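Local coordinates for protein-tyrosine-phosphatase PTP1 (Arabidopsis thaliana, PDB 6KRW) that removes phosphate from phosphotyrosine in proteins, MAP kinases such as MPK6 among them, and modulates plant defence responses, at residues E101-P112 with P228-A239; H128-R137 with M194-W204. All blocks are in the same frame, centred on the assembly; numbering follows the deposited sequence.

Contact 1 (E101-P112 with P228-A239); sequences ESISQFIATQGP and PSLGPIIVHCSA
Parallel strands 106-109 and 233-236 are laced by backbone bonds that alternate between the two strands: I233 N donates to Q105 O, I107 N to I233 O, V235 N to I107 O (2.9 Å, 172° at the hydrogen) and, a little longer, T109 N to V235 O. Past the strands G111 N closes on S238 O at 2.9 Å, tying the chain after T109 to the start of the phosphate-binding loop that carries the nucleophile C237. H236 ND1 holds C237 O within its own ring plane at 3.0 Å, while H236 NE2 is bonded to Y150 OH; the ring is thus fixed at both nitrogens, and P112 CD sits over one face near the rim.

Apolar contacts fall on two faces of the sheet. On one, F106 CD2 meets V235 CG2 at 3.9 Å. On the other, I107 CG1 lies alongside P232 CB (3.8 Å), and T109 CG2 reaches I234 CG2 and H236 CB. The extended chain of Q105 runs beside the P232 ring, its NE2 3.8 Å from P232 CG.

Waters fill in where the backbones part: one links E101 O with S229 N, another Q105 NE2 with P228 O.

F106 and I233 pack on helix 242-259, I107 and I234 on helix 117-126, with strand 92-95 beyond 106-109 and strand 131-134 beyond 233-236.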
# COMPACT_ATOMS: atom_id res chain seq x y z
N GLU A 101 -4.96 17.59 3.20
CA GLU A 101 -3.49 17.66 3.40
C GLU A 101 -3.08 16.73 4.55
O GLU A 101 -1.87 16.54 4.73
CB GLU A 101 -3.09 19.11 3.68
CG GLU A 101 -3.53 20.06 2.59
CD GLU A 101 -3.21 21.52 2.84
OE1 GLU A 101 -2.33 22.06 2.14
OE2 GLU A 101 -3.85 22.14 3.72
N SER A 102 -4.04 16.15 5.28
CA SER A 102 -3.70 15.30 6.46
C SER A 102 -3.91 13.82 6.15
O SER A 102 -3.64 13.01 7.04
CB SER A 102 -4.51 15.71 7.66
OG SER A 102 -4.32 17.08 7.95
N ILE A 103 -4.43 13.47 4.96
CA ILE A 103 -4.76 12.06 4.62
C ILE A 103 -3.95 11.65 3.39
O ILE A 103 -4.10 12.28 2.33
CB ILE A 103 -6.28 11.90 4.45
CG1 ILE A 103 -7.00 12.38 5.71
CG2 ILE A 103 -6.59 10.45 4.11
CD1 ILE A 103 -8.47 12.50 5.58
N SER A 104 -3.07 10.65 3.55
CA SER A 104 -2.23 10.11 2.46
C SER A 104 -3.11 9.49 1.37
O SER A 104 -4.14 8.86 1.68
CB SER A 104 -1.27 9.07 2.95
OG SER A 104 -0.51 9.55 4.07
N GLN A 105 -2.61 9.59 0.15
CA GLN A 105 -3.10 8.76 -0.95
C GLN A 105 -2.04 7.69 -1.22
O GLN A 105 -0.83 7.91 -0.89
CB GLN A 105 -3.42 9.62 -2.17
CG GLN A 105 -2.24 10.24 -2.86
CD GLN A 105 -2.63 11.22 -3.93
OE1 GLN A 105 -3.73 11.13 -4.53
NE2 GLN A 105 -1.72 12.15 -4.22
N PHE A 106 -2.48 6.58 -1.74
CA PHE A 106 -1.60 5.44 -2.04
C PHE A 106 -1.63 5.09 -3.51
O PHE A 106 -2.63 5.28 -4.21
CB PHE A 106 -1.97 4.19 -1.24
CG PHE A 106 -2.28 4.46 0.20
CD1 PHE A 106 -3.57 4.73 0.61
CD2 PHE A 106 -1.28 4.41 1.16
CE1 PHE A 106 -3.87 4.98 1.94
CE2 PHE A 106 -1.58 4.62 2.50
CZ PHE A 106 -2.87 4.91 2.90
N ILE A 107 -0.55 4.51 -3.98
CA ILE A 107 -0.51 3.70 -5.20
C ILE A 107 -0.39 2.24 -4.81
O ILE A 107 0.68 1.85 -4.27
CB ILE A 107 0.55 4.15 -6.20
CG1 ILE A 107 0.22 5.54 -6.74
CG2 ILE A 107 0.70 3.15 -7.31
CD1 ILE A 107 1.32 6.14 -7.58
N ALA A 108 -1.44 1.47 -4.98
CA ALA A 108 -1.43 0.02 -4.73
C ALA A 108 -0.98 -0.66 -5.99
O ALA A 108 -1.59 -0.43 -7.05
CB ALA A 108 -2.77 -0.46 -4.27
N THR A 109 0.11 -1.43 -5.92
CA THR A 109 0.68 -2.00 -7.15
C THR A 109 1.20 -3.42 -6.87
O THR A 109 1.32 -3.79 -5.70
CB THR A 109 1.75 -1.05 -7.71
OG1 THR A 109 2.18 -1.52 -8.98
CG2 THR A 109 2.94 -0.91 -6.79
N GLN A 110 1.42 -4.19 -7.90
CA GLN A 110 1.97 -5.56 -7.78
C GLN A 110 3.47 -5.48 -7.52
O GLN A 110 4.08 -4.45 -7.74
CB GLN A 110 1.70 -6.34 -9.06
CG GLN A 110 2.51 -5.83 -10.22
CD GLN A 110 2.18 -6.49 -11.53
OE1 GLN A 110 1.22 -7.27 -11.63
NE2 GLN A 110 3.03 -6.24 -12.51
N GLY A 111 4.00 -6.56 -6.97
CA GLY A 111 5.47 -6.68 -6.83
C GLY A 111 6.00 -6.68 -8.26
O GLY A 111 5.54 -7.47 -9.10
N PRO A 112 6.93 -5.77 -8.71
CA PRO A 112 7.42 -5.64 -10.09
C PRO A 112 8.01 -6.93 -10.66
O PRO A 112 8.66 -7.69 -9.93
CB PRO A 112 8.50 -4.55 -10.04
CG PRO A 112 8.09 -3.72 -8.84
CD PRO A 112 7.44 -4.68 -7.88
N PRO A 228 1.26 14.21 3.33
CA PRO A 228 0.55 13.69 2.16
C PRO A 228 0.81 14.48 0.86
O PRO A 228 0.82 13.88 -0.20
CB PRO A 228 -0.91 13.80 2.59
CG PRO A 228 -0.85 13.56 4.07
CD PRO A 228 0.38 14.30 4.52
N SER A 229 1.09 15.77 0.97
CA SER A 229 1.33 16.62 -0.22
C SER A 229 2.65 16.27 -0.91
O SER A 229 2.86 16.75 -2.03
CB SER A 229 1.28 18.07 0.14
OG SER A 229 2.32 18.39 1.05
N LEU A 230 3.52 15.47 -0.29
CA LEU A 230 4.82 15.11 -0.93
C LEU A 230 4.57 14.15 -2.10
O LEU A 230 5.39 14.11 -3.02
CB LEU A 230 5.74 14.43 0.07
CG LEU A 230 6.92 15.21 0.61
CD1 LEU A 230 6.46 16.49 1.28
CD2 LEU A 230 7.69 14.31 1.56
N GLY A 231 3.49 13.38 -2.02
CA GLY A 231 3.13 12.48 -3.13
C GLY A 231 2.53 11.19 -2.60
O GLY A 231 2.46 10.97 -1.40
N PRO A 232 2.00 10.34 -3.51
CA PRO A 232 1.41 9.08 -3.11
C PRO A 232 2.44 8.15 -2.45
O PRO A 232 3.58 8.13 -2.83
CB PRO A 232 0.87 8.46 -4.41
CG PRO A 232 0.87 9.60 -5.41
CD PRO A 232 1.99 10.53 -4.96
N ILE A 233 1.98 7.40 -1.46
CA ILE A 233 2.76 6.29 -0.85
C ILE A 233 2.54 5.04 -1.67
O ILE A 233 1.40 4.59 -1.79
CB ILE A 233 2.36 6.07 0.61
CG1 ILE A 233 2.71 7.30 1.46
CG2 ILE A 233 2.95 4.79 1.16
CD1 ILE A 233 2.13 7.26 2.83
N ILE A 234 3.60 4.49 -2.24
CA ILE A 234 3.52 3.19 -2.91
C ILE A 234 3.37 2.11 -1.87
O ILE A 234 4.16 2.08 -0.93
CB ILE A 234 4.69 2.97 -3.87
CG1 ILE A 234 4.59 3.92 -5.06
CG2 ILE A 234 4.73 1.54 -4.32
CD1 ILE A 234 5.85 3.97 -5.91
N VAL A 235 2.42 1.22 -2.03
CA VAL A 235 2.26 0.02 -1.18
C VAL A 235 2.16 -1.17 -2.09
O VAL A 235 1.35 -1.15 -3.04
CB VAL A 235 1.10 0.09 -0.20
CG1 VAL A 235 1.10 -1.10 0.73
CG2 VAL A 235 1.06 1.39 0.58
N HIS A 236 3.00 -2.18 -1.87
CA HIS A 236 2.92 -3.37 -2.73
C HIS A 236 3.23 -4.62 -1.92
O HIS A 236 3.99 -4.55 -0.93
CB HIS A 236 3.82 -3.25 -3.95
CG HIS A 236 5.27 -3.55 -3.73
ND1 HIS A 236 5.74 -4.83 -3.84
CD2 HIS A 236 6.32 -2.73 -3.56
CE1 HIS A 236 7.07 -4.81 -3.64
NE2 HIS A 236 7.46 -3.53 -3.44
N CYS A 237 2.70 -5.73 -2.36
CA CYS A 237 3.09 -7.07 -1.86
C CYS A 237 3.38 -7.88 -3.12
O CYS A 237 4.22 -7.45 -3.90
CB CYS A 237 2.02 -7.66 -0.93
SG CYS A 237 0.32 -7.55 -1.55
N SER A 238 2.71 -8.99 -3.30
CA SER A 238 2.89 -9.73 -4.56
C SER A 238 1.82 -9.29 -5.57
O SER A 238 2.20 -8.82 -6.63
CB SER A 238 2.89 -11.20 -4.33
OG SER A 238 3.32 -11.84 -5.50
N ALA A 239 0.54 -9.46 -5.26
CA ALA A 239 -0.55 -9.00 -6.17
C ALA A 239 -0.90 -7.54 -5.90
O ALA A 239 -1.51 -6.91 -6.81
CB ALA A 239 -1.75 -9.87 -6.01
O HOH W 1 0.42 17.38 3.32
O HOH W 2 -0.16 11.10 -0.10
O HOH W 3 0.15 13.65 -2.91

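Contact 2 (H128-R137 with M194-W204); sequences HCPIIVMLTR and MSVLHIQYPEW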
# COMPACT_ATOMS: atom_id res chain seq x y z
N HIS A 128 6.46 11.28 -8.21
CA HIS A 128 7.31 11.78 -7.08
C HIS A 128 6.89 11.13 -5.75
O HIS A 128 6.64 11.83 -4.75
CB HIS A 128 7.33 13.32 -7.03
CG HIS A 128 6.01 13.99 -6.98
ND1 HIS A 128 5.30 14.14 -5.80
CD2 HIS A 128 5.22 14.51 -7.95
CE1 HIS A 128 4.14 14.72 -6.05
NE2 HIS A 128 4.08 14.99 -7.35
N CYS A 129 6.84 9.80 -5.74
CA CYS A 129 6.42 9.03 -4.54
C CYS A 129 7.54 9.09 -3.51
O CYS A 129 8.64 8.69 -3.83
CB CYS A 129 6.15 7.58 -4.89
SG CYS A 129 4.81 7.40 -6.09
N PRO A 130 7.30 9.59 -2.29
CA PRO A 130 8.38 9.68 -1.30
C PRO A 130 8.70 8.37 -0.57
O PRO A 130 9.79 8.28 0.04
CB PRO A 130 7.83 10.73 -0.32
CG PRO A 130 6.34 10.55 -0.38
CD PRO A 130 6.08 10.30 -1.86
N ILE A 131 7.78 7.40 -0.62
CA ILE A 131 7.82 6.17 0.23
C ILE A 131 7.43 5.00 -0.65
O ILE A 131 6.44 5.10 -1.37
CB ILE A 131 6.85 6.28 1.42
CG1 ILE A 131 7.16 7.49 2.31
CG2 ILE A 131 6.79 4.98 2.21
CD1 ILE A 131 8.44 7.43 3.03
N ILE A 132 8.08 3.88 -0.46
CA ILE A 132 7.65 2.54 -0.90
C ILE A 132 7.52 1.64 0.32
O ILE A 132 8.50 1.48 1.06
CB ILE A 132 8.60 1.94 -1.92
CG1 ILE A 132 8.72 2.81 -3.17
CG2 ILE A 132 8.19 0.53 -2.26
CD1 ILE A 132 9.92 2.46 -4.05
N VAL A 133 6.36 1.07 0.51
CA VAL A 133 6.04 0.05 1.53
C VAL A 133 5.97 -1.28 0.82
O VAL A 133 5.05 -1.50 -0.01
CB VAL A 133 4.80 0.36 2.35
CG1 VAL A 133 4.50 -0.71 3.35
CG2 VAL A 133 4.87 1.74 2.97
N MET A 134 6.89 -2.17 1.17
CA MET A 134 6.97 -3.51 0.57
C MET A 134 6.61 -4.55 1.62
O MET A 134 7.36 -4.65 2.63
CB MET A 134 8.40 -3.74 0.08
CG MET A 134 8.59 -5.08 -0.53
SD MET A 134 10.21 -5.20 -1.26
CE MET A 134 10.07 -6.85 -1.91
N LEU A 135 5.58 -5.35 1.42
CA LEU A 135 5.00 -6.26 2.45
C LEU A 135 5.18 -7.71 2.03
O LEU A 135 4.38 -8.54 2.42
CB LEU A 135 3.52 -5.91 2.63
CG LEU A 135 3.27 -4.47 3.04
CD1 LEU A 135 1.76 -4.16 2.94
CD2 LEU A 135 3.79 -4.17 4.43
N THR A 136 6.24 -8.02 1.31
CA THR A 136 6.47 -9.41 0.87
C THR A 136 7.98 -9.69 0.86
O THR A 136 8.71 -8.74 0.74
CB THR A 136 5.91 -9.64 -0.54
OG1 THR A 136 6.01 -11.00 -0.99
CG2 THR A 136 6.52 -8.73 -1.58
N ARG A 137 8.27 -10.97 0.90
CA ARG A 137 9.59 -11.49 0.48
C ARG A 137 9.62 -11.58 -1.03
O ARG A 137 8.55 -11.63 -1.67
CB ARG A 137 9.85 -12.88 1.09
CG ARG A 137 9.87 -12.90 2.61
CD ARG A 137 10.15 -14.32 3.09
NE ARG A 137 10.19 -14.40 4.52
CZ ARG A 137 10.59 -15.51 5.18
NH1 ARG A 137 10.80 -16.64 4.51
NH2 ARG A 137 10.68 -15.52 6.50
N MET A 194 16.27 12.09 -6.88
CA MET A 194 15.10 12.00 -5.98
C MET A 194 15.34 10.95 -4.90
O MET A 194 15.81 9.84 -5.20
CB MET A 194 13.87 11.63 -6.80
CG MET A 194 12.66 11.39 -5.97
SD MET A 194 11.26 11.15 -7.07
CE MET A 194 10.30 9.96 -6.14
N SER A 195 15.02 11.30 -3.65
CA SER A 195 15.19 10.41 -2.48
C SER A 195 13.87 9.68 -2.21
O SER A 195 12.84 10.32 -2.13
CB SER A 195 15.66 11.17 -1.27
OG SER A 195 16.95 11.70 -1.50
N VAL A 196 13.96 8.36 -2.04
CA VAL A 196 12.79 7.51 -1.71
C VAL A 196 13.15 6.64 -0.52
O VAL A 196 14.16 5.93 -0.60
CB VAL A 196 12.41 6.65 -2.92
CG1 VAL A 196 11.24 5.74 -2.57
CG2 VAL A 196 12.12 7.51 -4.14
N LEU A 197 12.33 6.68 0.52
CA LEU A 197 12.48 5.71 1.64
C LEU A 197 11.71 4.44 1.32
O LEU A 197 10.47 4.49 1.10
CB LEU A 197 12.01 6.31 2.97
CG LEU A 197 12.19 5.38 4.18
CD1 LEU A 197 13.67 5.09 4.44
CD2 LEU A 197 11.52 5.98 5.40
N HIS A 198 12.43 3.34 1.25
CA HIS A 198 11.91 1.98 1.00
C HIS A 198 11.83 1.24 2.32
O HIS A 198 12.86 1.11 3.02
CB HIS A 198 12.76 1.28 -0.05
CG HIS A 198 12.27 -0.04 -0.51
ND1 HIS A 198 12.54 -1.22 0.14
CD2 HIS A 198 11.57 -0.37 -1.62
CE1 HIS A 198 12.05 -2.24 -0.54
NE2 HIS A 198 11.40 -1.72 -1.63
N ILE A 199 10.65 0.76 2.66
CA ILE A 199 10.39 0.02 3.91
C ILE A 199 9.95 -1.38 3.54
O ILE A 199 8.88 -1.53 2.93
CB ILE A 199 9.37 0.74 4.81
CG1 ILE A 199 9.75 2.20 5.06
CG2 ILE A 199 9.16 -0.01 6.10
CD1 ILE A 199 8.68 2.99 5.80
N GLN A 200 10.73 -2.39 3.90
CA GLN A 200 10.38 -3.79 3.63
C GLN A 200 10.07 -4.54 4.92
O GLN A 200 10.88 -4.46 5.86
CB GLN A 200 11.48 -4.50 2.85
CG GLN A 200 11.09 -5.94 2.55
CD GLN A 200 12.13 -6.77 1.86
OE1 GLN A 200 13.31 -6.41 1.80
NE2 GLN A 200 11.70 -7.93 1.38
N TYR A 201 8.97 -5.29 4.92
CA TYR A 201 8.50 -6.16 6.03
C TYR A 201 8.41 -7.62 5.54
O TYR A 201 7.46 -7.97 4.87
CB TYR A 201 7.17 -5.64 6.57
CG TYR A 201 6.64 -6.44 7.72
CD1 TYR A 201 7.49 -6.97 8.69
CD2 TYR A 201 5.29 -6.65 7.87
CE1 TYR A 201 7.00 -7.70 9.76
CE2 TYR A 201 4.78 -7.37 8.94
CZ TYR A 201 5.63 -7.89 9.89
OH TYR A 201 5.10 -8.59 10.93
N PRO A 202 9.39 -8.59 5.79
CA PRO A 202 9.37 -10.04 5.31
C PRO A 202 8.61 -11.05 6.18
O PRO A 202 8.55 -12.20 5.80
CB PRO A 202 10.89 -10.34 5.30
CG PRO A 202 11.40 -9.57 6.50
CD PRO A 202 10.63 -8.27 6.50
N GLU A 203 7.87 -10.56 7.19
CA GLU A 203 7.24 -11.57 8.08
C GLU A 203 5.72 -11.46 7.99
O GLU A 203 5.03 -11.71 8.97
CB GLU A 203 7.76 -11.42 9.50
CG GLU A 203 9.23 -11.82 9.62
CD GLU A 203 9.61 -13.15 8.97
OE1 GLU A 203 10.61 -13.17 8.22
OE2 GLU A 203 8.92 -14.18 9.21
N TRP A 204 5.24 -11.15 6.80
CA TRP A 204 3.78 -11.16 6.56
C TRP A 204 3.52 -12.16 5.44
O TRP A 204 3.71 -11.85 4.27
CB TRP A 204 3.30 -9.77 6.20
CG TRP A 204 1.81 -9.58 6.21
CD1 TRP A 204 0.85 -10.53 6.16
CD2 TRP A 204 1.12 -8.33 6.31
NE1 TRP A 204 -0.40 -9.97 6.21
CE2 TRP A 204 -0.27 -8.62 6.33
CE3 TRP A 204 1.53 -7.00 6.42
CZ2 TRP A 204 -1.24 -7.63 6.40
CZ3 TRP A 204 0.56 -6.02 6.50
CH2 TRP A 204 -0.80 -6.34 6.49
O HOH W 4 11.77 10.35 0.48
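R137 reaches across to the 202-203 turn with two nitrogens: NE donates to P202 O (3.0 Å), and NH2 forms a salt bridge with E203 OE1 (2.9 Å), met on the syn side and in the guanidinium plane. The guanidinium and carboxylate planes stand 64° apart, and OE1 is the oxygen that takes the bond. With CG turned anti to the carbonyl carbon (chi1 -61°), the arginine chain stays extended to NE and carries its head past P202, whose CB lies 3.9 Å from R137 CG. A methionine in place of R137 would probably leave E203 without this charge partner and P202 O without its side-chain donor, freeing the turn to shift.

One step inward, Q200 NE2 donates in its amide plane to a lone pair of T136 O (3.2 Å). M134, extended throughout, lies beside Q200 and brings SD to the edge of the H198 ring, 3.6 Å from CE1; I132 CG2 packs against H198 CD2 at the same distance. On the opposite face of the sheet, I131 CD1 touches L197 CB (3.7 Å). Past the strand ends L135 lies alongside W204, L135 CD2 4.1 Å from W204 CE3.

These side chains ride on or flank parallel strands 131-134 and 194-200, neighbours in the mixed central sheet of the protein tyrosine phosphatase fold. Five backbone bonds, from L197 N to P130 O through Y201 N to M134 O, set the register, and a water joins P130 O to S195 O at its start.

Farther out, Y150 OH bonds H198 NE2, R180 NH1 bonds Q200 OE1, and the W204 indole is held through NE1 by G208 O.

In the fold
Contacts 1 and 2 are successive parallel strand pairs of one sheet, their centres about 10 Å apart: strand 233-236 of contact 1 lies next to strand 131-134 of contact 2, and V133 N approaches I234 O at 2.8 Å. Before the strands begin, H128 ND1 comes within 2.8 Å of L230 O, probably a hydrogen bond. Toward the active site, contact 1 supplies the nucleophile C237, about 3 Å by its side chain from a bound citrate, probably from the crystallisation liquor, which also receives bonds from the backbone N of S238 and A239. Contact 2 lies against the loop that C237 begins: the L135 side chain is about 4 Å from that of C237, and W204 O accepts a bond from R243, a probable substrate-binding residue.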